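Local coordinates for uncharacterized protein (Staphylococcus aureus, PDB 3P8A) that is of unknown function but carries a glyoxalase-like domain of the vicinal oxygen chelate type, whose relatives are mostly metal-dependent enzymes acting on small molecules, at residues M137-D140 with K146-W149; E67-L72 with S175-K180; K24-I29 with I168-S173. One frame throughout, in Å; residues are numbered along the deposited sequence.

Contact 1: residues M137-D140 with K146-W149; sequences MERD and KVKW
One face of the Trp-149 indole is covered by Met-137, whose CB sits 3.4 Å from the centroid of the five-membered ring and only 18° off its normal, a CH-pi contact. The backbone N of Glu-138 lies farther along the same face, above the rim, while CG of Arg-139 abuts the ring edge close to its plane, 3.6 Å from CH2 of Trp-149. The guanidinium of Arg-139 has CG2 of Val-147 over one of its faces, and its plane is turned obliquely from the indole. Trp-149 reaches across to the opposing strand because its CG stands between the backbone N and the carbonyl carbon (chi1 69°), which lays the ring beneath the backbone of Met-137 and Glu-138. The two segments form the loop end of an antiparallel beta hairpin, strands 130-139 and 147-155, at the border of the eight-stranded sheet. Met-137 with Trp-149 and Arg-139 with Val-147 are hydrogen-bonded pairs; the straightest bond runs from Val-147 N to Arg-139 O, 2.8 Å and 173° at the hydrogen. Between them Glu-138 and Lys-148 form a non-hydrogen-bonded pair, their side chains on the exposed face. Past the last pair, Asp-140 and Lys-146 run alongside each other, with Asp-140 OD1 3.3 Å from Lys-146 CG but not bonded to the ammonium. On the buried face, NH2 of Arg-139 hydrogen-bonds a bound glycerol.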
loop_
_atom_site.group_PDB
_atom_site.type_symbol
_atom_site.label_atom_id
_atom_site.label_comp_id
_atom_site.label_asym_id
_atom_site.label_seq_id
_atom_site.Cartn_x
_atom_site.Cartn_y
_atom_site.Cartn_z
HETATM N N MSE A 137 11.091 -11.558 -3.399
HETATM C CA MSE A 137 10.131 -11.301 -4.468
HETATM C C MSE A 137 10.825 -10.791 -5.720
HETATM O O MSE A 137 11.858 -10.122 -5.639
HETATM C CB MSE A 137 9.150 -10.202 -4.023
HETATM C CG MSE A 137 8.231 -10.572 -2.869
HETATM SE SE MSE A 137 6.726 -11.733 -3.358
HETATM C CE MSE A 137 5.851 -10.617 -4.692
ATOM N N GLU A 138 10.204 -11.033 -6.876
ATOM C CA GLU A 138 10.702 -10.550 -8.153
ATOM C C GLU A 138 9.590 -10.474 -9.184
ATOM O O GLU A 138 8.546 -11.105 -9.040
ATOM C CB GLU A 138 11.863 -11.418 -8.704
ATOM C CG GLU A 138 11.470 -12.838 -9.095
ATOM C CD GLU A 138 12.482 -13.597 -9.938
ATOM O OE1 GLU A 138 12.047 -14.425 -10.772
ATOM O OE2 GLU A 138 13.704 -13.382 -9.758
ATOM N N ARG A 139 9.841 -9.705 -10.224
ATOM C CA ARG A 139 9.023 -9.581 -11.419
ATOM C C ARG A 139 9.942 -9.131 -12.545
ATOM O O ARG A 139 10.871 -8.347 -12.314
ATOM C CB ARG A 139 7.739 -8.702 -11.255
ATOM C CG ARG A 139 7.960 -7.242 -10.905
ATOM C CD ARG A 139 6.694 -6.387 -10.967
ATOM N NE ARG A 139 6.845 -5.148 -10.197
ATOM C CZ ARG A 139 7.424 -4.028 -10.630
ATOM N NH1 ARG A 139 7.924 -3.960 -11.859
ATOM N NH2 ARG A 139 7.515 -2.972 -9.836
ATOM N N ASP A 140 9.722 -9.670 -13.751
ATOM C CA ASP A 140 10.529 -9.312 -14.920
ATOM C C ASP A 140 10.118 -7.950 -15.447
ATOM O O ASP A 140 8.933 -7.590 -15.392
ATOM C CB ASP A 140 10.336 -10.353 -16.035
ATOM C CG ASP A 140 10.644 -11.788 -15.656
ATOM O OD1 ASP A 140 11.615 -12.009 -14.893
ATOM O OD2 ASP A 140 9.923 -12.697 -16.140
ATOM N N LYS A 146 14.459 -7.800 -14.816
ATOM C CA LYS A 146 14.169 -8.306 -13.475
ATOM C C LYS A 146 14.328 -7.268 -12.372
ATOM O O LYS A 146 15.405 -6.684 -12.215
ATOM C CB LYS A 146 15.017 -9.547 -13.155
ATOM C CG LYS A 146 14.379 -10.843 -13.634
ATOM C CD LYS A 146 15.403 -11.922 -13.949
ATOM C CE LYS A 146 15.756 -11.992 -15.420
ATOM N NZ LYS A 146 16.905 -12.905 -15.667
ATOM N N VAL A 147 13.261 -7.067 -11.578
ATOM C CA VAL A 147 13.284 -6.149 -10.441
ATOM C C VAL A 147 13.112 -6.978 -9.174
ATOM O O VAL A 147 12.229 -7.829 -9.130
ATOM C CB VAL A 147 12.295 -4.947 -10.546
ATOM C CG1 VAL A 147 12.706 -3.981 -11.661
ATOM C CG2 VAL A 147 10.861 -5.403 -10.741
ATOM N N LYS A 148 13.998 -6.799 -8.179
ATOM C CA LYS A 148 13.957 -7.595 -6.949
ATOM C C LYS A 148 13.687 -6.796 -5.670
ATOM O O LYS A 148 14.065 -5.622 -5.543
ATOM C CB LYS A 148 15.221 -8.461 -6.788
ATOM C CG LYS A 148 15.441 -9.470 -7.914
ATOM C CD LYS A 148 16.129 -10.749 -7.435
ATOM C CE LYS A 148 17.617 -10.771 -7.671
ATOM N NZ LYS A 148 18.189 -12.113 -7.393
ATOM N N TRP A 149 13.004 -7.446 -4.725
ATOM C CA TRP A 149 12.687 -6.861 -3.430
ATOM C C TRP A 149 12.370 -7.932 -2.392
ATOM O O TRP A 149 12.210 -9.110 -2.734
ATOM C CB TRP A 149 11.542 -5.821 -3.557
ATOM C CG TRP A 149 10.191 -6.383 -3.876
ATOM C CD1 TRP A 149 9.199 -6.667 -2.987
ATOM C CD2 TRP A 149 9.672 -6.710 -5.176
ATOM N NE1 TRP A 149 8.075 -7.098 -3.650
ATOM C CE2 TRP A 149 8.336 -7.135 -4.997
ATOM C CE3 TRP A 149 10.198 -6.662 -6.484
ATOM C CZ2 TRP A 149 7.535 -7.562 -6.063
ATOM C CZ3 TRP A 149 9.395 -7.064 -7.542
ATOM C CH2 TRP A 149 8.079 -7.502 -7.328
#

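Contact 2: residues E67-L72 with S175-K180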
loop_
_atom_site.group_PDB
_atom_site.type_symbol
_atom_site.label_atom_id
_atom_site.label_comp_id
_atom_site.label_asym_id
_atom_site.label_seq_id
_atom_site.Cartn_x
_atom_site.Cartn_y
_atom_site.Cartn_z
ATOM N N GLU A 67 8.393 9.400 -5.867
ATOM C CA GLU A 67 9.146 8.547 -4.936
ATOM C C GLU A 67 8.207 7.552 -4.201
ATOM O O GLU A 67 8.587 6.892 -3.222
ATOM C CB GLU A 67 10.048 9.378 -3.985
ATOM C CG GLU A 67 11.162 10.105 -4.718
ATOM C CD GLU A 67 11.886 11.162 -3.911
ATOM O OE1 GLU A 67 11.627 12.368 -4.137
ATOM O OE2 GLU A 67 12.727 10.788 -3.062
ATOM N N ASN A 68 6.978 7.433 -4.733
ATOM C CA ASN A 68 5.923 6.523 -4.287
ATOM C C ASN A 68 4.982 6.296 -5.465
ATOM O O ASN A 68 5.091 6.982 -6.480
ATOM C CB ASN A 68 5.195 7.033 -3.025
ATOM C CG ASN A 68 4.827 8.492 -3.037
ATOM O OD1 ASN A 68 5.156 9.250 -2.108
ATOM N ND2 ASN A 68 4.144 8.921 -4.081
ATOM N N TYR A 69 4.115 5.287 -5.376
ATOM C CA TYR A 69 3.258 4.985 -6.511
ATOM C C TYR A 69 1.971 4.322 -6.116
ATOM O O TYR A 69 1.770 3.974 -4.959
ATOM C CB TYR A 69 4.013 4.110 -7.546
ATOM C CG TYR A 69 4.504 2.772 -7.043
ATOM C CD1 TYR A 69 3.829 1.598 -7.363
ATOM C CD2 TYR A 69 5.677 2.672 -6.289
ATOM C CE1 TYR A 69 4.289 0.356 -6.918
ATOM C CE2 TYR A 69 6.150 1.434 -5.847
ATOM C CZ TYR A 69 5.445 0.282 -6.154
ATOM O OH TYR A 69 5.903 -0.936 -5.724
ATOM N N ILE A 70 1.103 4.144 -7.106
ATOM C CA ILE A 70 -0.142 3.410 -6.979
ATOM C C ILE A 70 0.098 2.090 -7.692
ATOM O O ILE A 70 0.474 2.088 -8.872
ATOM C CB ILE A 70 -1.343 4.169 -7.613
ATOM C CG1 ILE A 70 -1.512 5.577 -6.976
ATOM C CG2 ILE A 70 -2.624 3.327 -7.445
ATOM C CD1 ILE A 70 -2.300 6.600 -7.851
ATOM N N GLU A 71 -0.129 0.976 -6.986
ATOM C CA GLU A 71 -0.032 -0.336 -7.574
ATOM C C GLU A 71 -1.433 -0.830 -7.857
ATOM O O GLU A 71 -2.214 -1.050 -6.936
ATOM C CB GLU A 71 0.749 -1.321 -6.691
ATOM C CG GLU A 71 1.003 -2.645 -7.405
ATOM C CD GLU A 71 1.489 -3.796 -6.549
ATOM O OE1 GLU A 71 1.349 -3.715 -5.309
ATOM O OE2 GLU A 71 1.942 -4.812 -7.123
ATOM N N LEU A 72 -1.771 -0.968 -9.141
ATOM C CA LEU A 72 -3.062 -1.529 -9.535
ATOM C C LEU A 72 -2.769 -2.998 -9.703
ATOM O O LEU A 72 -1.803 -3.338 -10.359
ATOM C CB LEU A 72 -3.579 -0.926 -10.838
ATOM C CG LEU A 72 -3.716 0.578 -10.928
ATOM C CD1 LEU A 72 -4.515 0.911 -12.110
ATOM C CD2 LEU A 72 -4.362 1.198 -9.655
ATOM N N SER A 175 19.240 6.307 -3.211
ATOM C CA SER A 175 18.253 6.476 -4.269
ATOM C C SER A 175 18.711 6.051 -5.679
ATOM O O SER A 175 18.696 6.871 -6.596
ATOM C CB SER A 175 17.689 7.895 -4.243
ATOM O OG SER A 175 16.469 7.971 -3.523
HETATM N N MSE A 176 19.106 4.766 -5.857
HETATM C CA MSE A 176 19.456 4.204 -7.175
HETATM C C MSE A 176 18.125 3.970 -7.941
HETATM O O MSE A 176 18.081 4.056 -9.175
HETATM C CB MSE A 176 20.267 2.897 -7.032
HETATM C CG MSE A 176 20.755 2.309 -8.368
HETATM SE SE MSE A 176 22.333 1.135 -8.257
HETATM C CE MSE A 176 21.668 -0.307 -7.103
ATOM N N ARG A 177 17.032 3.731 -7.175
ATOM C CA ARG A 177 15.669 3.548 -7.674
ATOM C C ARG A 177 15.088 4.892 -8.193
ATOM O O ARG A 177 14.408 4.903 -9.221
ATOM C CB ARG A 177 14.786 2.931 -6.573
ATOM C CG ARG A 177 13.397 2.507 -7.043
ATOM C CD ARG A 177 12.569 1.829 -5.953
ATOM N NE ARG A 177 11.128 1.914 -6.223
ATOM C CZ ARG A 177 10.449 1.079 -7.009
ATOM N NH1 ARG A 177 11.072 0.082 -7.630
ATOM N NH2 ARG A 177 9.148 1.249 -7.198
ATOM N N THR A 178 15.362 6.012 -7.486
ATOM C CA THR A 178 14.891 7.363 -7.843
ATOM C C THR A 178 15.477 7.852 -9.175
ATOM O O THR A 178 14.818 8.619 -9.871
ATOM C CB THR A 178 15.094 8.342 -6.662
ATOM O OG1 THR A 178 14.298 7.916 -5.558
ATOM C CG2 THR A 178 14.744 9.791 -6.998
ATOM N N LYS A 179 16.692 7.400 -9.538
ATOM C CA LYS A 179 17.327 7.823 -10.788
ATOM C C LYS A 179 16.877 6.976 -11.978
ATOM O O LYS A 179 16.987 7.417 -13.124
ATOM C CB LYS A 179 18.870 7.882 -10.663
ATOM C CG LYS A 179 19.411 8.492 -9.352
ATOM C CD LYS A 179 18.908 9.913 -9.030
ATOM C CE LYS A 179 18.673 10.095 -7.546
ATOM N NZ LYS A 179 17.918 11.341 -7.243
ATOM N N LYS A 180 16.350 5.774 -11.705
ATOM C CA LYS A 180 15.845 4.856 -12.730
ATOM C C LYS A 180 14.348 5.114 -13.073
ATOM O O LYS A 180 13.952 4.934 -14.231
ATOM C CB LYS A 180 16.064 3.401 -12.290
ATOM C CG LYS A 180 16.042 2.396 -13.440
ATOM C CD LYS A 180 15.882 0.947 -12.968
ATOM C CE LYS A 180 14.438 0.517 -12.811
ATOM N NZ LYS A 180 14.317 -0.958 -12.667
#
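Arg-177 drives the end of its guanidinium at the Tyr-69 ring, NH2 lying 3.3 Å from CE2 of the tyrosine. The approach is oblique, with the two planes 46° apart and the side chains crossing at about a right angle, and no hydrogen bond joins them. An extended chain gives Arg-177 its reach: CG is trans to the backbone N (chi1 -172°), and the carbons run out straight to NE, carrying the charge from the short helix 176-181 toward the sheet. This is the close part of the contact. Tyr-69 is buried, its ring also stacks on His-27, and Arg-177 makes a cation-pi contact with Trp-170, which places the guanidinium among aromatic groups.

Toward solvent the packing is much looser. Glu-67, exposed in the loop before strand 69-75, passes obliquely by Thr-178, with CG 3.9 Å from OG1 of the threonine. The carboxylate of Glu-67 makes no bond to the helix; OG1 of Thr-178 instead donates to OG of Ser-175 at 3.0 Å, tying the first turn to the residue in front of it. The hydroxyl of Tyr-69 and OE2 of Glu-71 both hydrogen-bond a bound glycerol, probably carried over from crystallisation. Their clustering on one side of the sheet is consistent with the concave face on which vicinal oxygen chelate folds, glyoxalases included, usually hold their active sites.

Contact 3: residues K24-I29 with I168-S173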
loop_
_atom_site.group_PDB
_atom_site.type_symbol
_atom_site.label_atom_id
_atom_site.label_comp_id
_atom_site.label_asym_id
_atom_site.label_seq_id
_atom_site.Cartn_x
_atom_site.Cartn_y
_atom_site.Cartn_z
ATOM N N LYS A 24 9.090 5.125 5.293
ATOM C CA LYS A 24 8.422 6.078 4.407
ATOM C C LYS A 24 7.323 5.338 3.664
ATOM O O LYS A 24 7.398 4.120 3.513
ATOM C CB LYS A 24 9.407 6.677 3.392
ATOM C CG LYS A 24 10.463 7.589 3.993
ATOM C CD LYS A 24 11.430 8.043 2.919
ATOM C CE LYS A 24 12.357 9.132 3.401
ATOM N NZ LYS A 24 13.300 9.561 2.331
ATOM N N PHE A 25 6.325 6.073 3.163
ATOM C CA PHE A 25 5.244 5.479 2.373
ATOM C C PHE A 25 5.822 5.004 1.025
ATOM O O PHE A 25 6.535 5.760 0.374
ATOM C CB PHE A 25 4.138 6.543 2.145
ATOM C CG PHE A 25 3.020 6.076 1.254
ATOM C CD1 PHE A 25 2.001 5.277 1.753
ATOM C CD2 PHE A 25 2.996 6.412 -0.093
ATOM C CE1 PHE A 25 0.991 4.817 0.919
ATOM C CE2 PHE A 25 1.982 5.947 -0.925
ATOM C CZ PHE A 25 0.984 5.166 -0.412
ATOM N N ASP A 26 5.545 3.748 0.627
ATOM C CA ASP A 26 6.014 3.268 -0.667
ATOM C C ASP A 26 4.911 3.243 -1.704
ATOM O O ASP A 26 5.027 3.883 -2.744
ATOM C CB ASP A 26 6.688 1.893 -0.567
ATOM C CG ASP A 26 7.550 1.615 -1.784
ATOM O OD1 ASP A 26 8.601 2.287 -1.934
ATOM O OD2 ASP A 26 7.178 0.729 -2.580
ATOM N N HIS A 27 3.859 2.466 -1.450
ATOM C CA HIS A 27 2.788 2.365 -2.417
ATOM C C HIS A 27 1.479 1.951 -1.771
ATOM O O HIS A 27 1.467 1.535 -0.615
ATOM C CB HIS A 27 3.182 1.441 -3.611
ATOM C CG HIS A 27 3.498 0.016 -3.264
ATOM N ND1 HIS A 27 4.766 -0.371 -2.874
ATOM C CD2 HIS A 27 2.712 -1.081 -3.323
ATOM C CE1 HIS A 27 4.711 -1.678 -2.720
ATOM N NE2 HIS A 27 3.486 -2.140 -2.942
ATOM N N ILE A 28 0.370 2.172 -2.494
ATOM C CA ILE A 28 -0.956 1.753 -2.099
ATOM C C ILE A 28 -1.412 0.737 -3.141
ATOM O O ILE A 28 -1.139 0.914 -4.324
ATOM C CB ILE A 28 -1.964 2.942 -1.903
ATOM C CG1 ILE A 28 -3.321 2.435 -1.376
ATOM C CG2 ILE A 28 -2.108 3.846 -3.151
ATOM C CD1 ILE A 28 -4.155 3.510 -0.659
ATOM N N ILE A 29 -2.077 -0.322 -2.708
ATOM C CA ILE A 29 -2.560 -1.370 -3.606
ATOM C C ILE A 29 -4.015 -1.219 -3.857
ATOM O O ILE A 29 -4.813 -1.208 -2.913
ATOM C CB ILE A 29 -2.233 -2.791 -3.079
ATOM C CG1 ILE A 29 -0.721 -2.951 -2.845
ATOM C CG2 ILE A 29 -2.752 -3.893 -4.032
ATOM C CD1 ILE A 29 -0.430 -3.486 -1.529
ATOM N N ILE A 168 8.675 -3.127 2.688
ATOM C CA ILE A 168 9.411 -3.427 1.485
ATOM C C ILE A 168 10.841 -2.899 1.573
ATOM O O ILE A 168 11.081 -1.775 2.007
ATOM C CB ILE A 168 8.695 -2.908 0.180
ATOM C CG1 ILE A 168 9.330 -3.522 -1.107
ATOM C CG2 ILE A 168 8.640 -1.347 0.100
ATOM C CD1 ILE A 168 8.377 -3.446 -2.373
ATOM N N GLN A 169 11.767 -3.712 1.096
ATOM C CA GLN A 169 13.155 -3.326 0.920
ATOM C C GLN A 169 13.509 -3.731 -0.509
ATOM O O GLN A 169 13.543 -4.920 -0.843
ATOM C CB GLN A 169 14.118 -3.967 1.929
ATOM C CG GLN A 169 15.500 -3.289 1.858
ATOM C CD GLN A 169 16.565 -4.021 2.626
ATOM O OE1 GLN A 169 16.433 -4.296 3.819
ATOM N NE2 GLN A 169 17.673 -4.277 1.970
ATOM N N TRP A 170 13.711 -2.723 -1.350
ATOM C CA TRP A 170 14.092 -2.895 -2.756
ATOM C C TRP A 170 15.572 -3.308 -2.818
ATOM O O TRP A 170 16.399 -2.732 -2.090
ATOM C CB TRP A 170 13.867 -1.562 -3.505
ATOM C CG TRP A 170 12.424 -1.189 -3.628
ATOM C CD1 TRP A 170 11.754 -0.244 -2.906
ATOM C CD2 TRP A 170 11.470 -1.748 -4.539
ATOM N NE1 TRP A 170 10.435 -0.202 -3.291
ATOM C CE2 TRP A 170 10.241 -1.086 -4.319
ATOM C CE3 TRP A 170 11.541 -2.721 -5.549
ATOM C CZ2 TRP A 170 9.079 -1.398 -5.045
ATOM C CZ3 TRP A 170 10.382 -3.051 -6.243
ATOM C CH2 TRP A 170 9.166 -2.401 -5.981
ATOM N N GLU A 171 15.905 -4.311 -3.667
ATOM C CA GLU A 171 17.297 -4.755 -3.859
ATOM C C GLU A 171 18.133 -3.548 -4.300
ATOM O O GLU A 171 19.126 -3.216 -3.652
ATOM C CB GLU A 171 17.379 -5.930 -4.852
ATOM C CG GLU A 171 18.036 -7.184 -4.288
ATOM C CD GLU A 171 17.452 -7.789 -3.019
ATOM O OE1 GLU A 171 18.211 -7.915 -2.031
ATOM O OE2 GLU A 171 16.256 -8.165 -3.019
ATOM N N GLU A 172 17.637 -2.820 -5.318
ATOM C CA GLU A 172 18.205 -1.566 -5.824
ATOM C C GLU A 172 18.256 -0.535 -4.678
ATOM O O GLU A 172 17.322 -0.424 -3.871
ATOM C CB GLU A 172 17.353 -1.037 -6.985
ATOM C CG GLU A 172 18.128 -0.301 -8.056
ATOM C CD GLU A 172 17.482 -0.409 -9.423
ATOM O OE1 GLU A 172 17.831 -1.350 -10.173
ATOM O OE2 GLU A 172 16.584 0.414 -9.721
ATOM N N SER A 173 19.385 0.163 -4.577
ATOM C CA SER A 173 19.650 1.142 -3.537
ATOM C C SER A 173 18.703 2.347 -3.586
ATOM O O SER A 173 17.992 2.585 -4.571
ATOM C CB SER A 173 21.099 1.628 -3.622
ATOM O OG SER A 173 22.041 0.576 -3.780
#
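Strands 24-29 and 168-170 pass each other at 98°, their short axes 9.5 Å apart at the closest, so side chains alone make the contact. Asp-26 lies at the middle of it. Methyl CG2 of Ile-168 packs against the carboxylate, 3.7 Å from CG of Asp-26, and the indole NE1 of Trp-170 points at both oxygens. Both of these bonds are weak: NE1 of Trp-170 is 3.4 Å from OD1 of Asp-26, and its distance to OD2 is slightly longer. The carboxylate meets the indole at its edge, with the two planes 45° apart. A far shorter bond ties the carboxylate to its own neighbour, ND1 of His-27 donating to OD2 of Asp-26 at 2.7 Å. It uses the anti lone pair of that oxygen, and the acceptor is nearly in the imidazole plane, which fixes the rotation of the histidine ring. Backbone irregularity makes this pairing possible: Asp-26 and His-27 both face Cys-111 in a classic beta bulge, and Asp-26 takes a psi of -61°, so adjacent residues can send their side chains to one side of the sheet. Ile-168, its CG1 branch extended, brings CD1 to the edge of the His-27 ring, 4.1 Å from CE1, while the same methyl also lies over the rim of one face of the Trp-170 indole. Strand 106-113 lies between strands 24-31 and 166-170 in the sheet. Strand 69-75 flanks the far side of 24-31, strand 147-155 brings Trp-149 against Trp-170, and helix 176-181 follows strand 166-170 in the chain.

All three contacts draw on one mixed eight-stranded sheet. Contact 3 is wholly buried, whereas contacts 1 and 2 each run from buried aromatic residues to exposed charged ones. Contact 1 is the sole one made by backbone pairing, at an outer hairpin; the other two depend on side chains reaching across from elements that are not paired with each other. Contacts 1 and 3 meet where Trp-149 packs on Ile-168 and Trp-170, and a probable hydrogen bond joins Lys-148 O to Glu-171 N. Contacts 2 and 3 draw on neighbouring strands, 69-75 and 24-31, with an oblique approach of a guanidinium to a tyrosine ring in contact 2 against a carboxylate-centred polar cluster in contact 3.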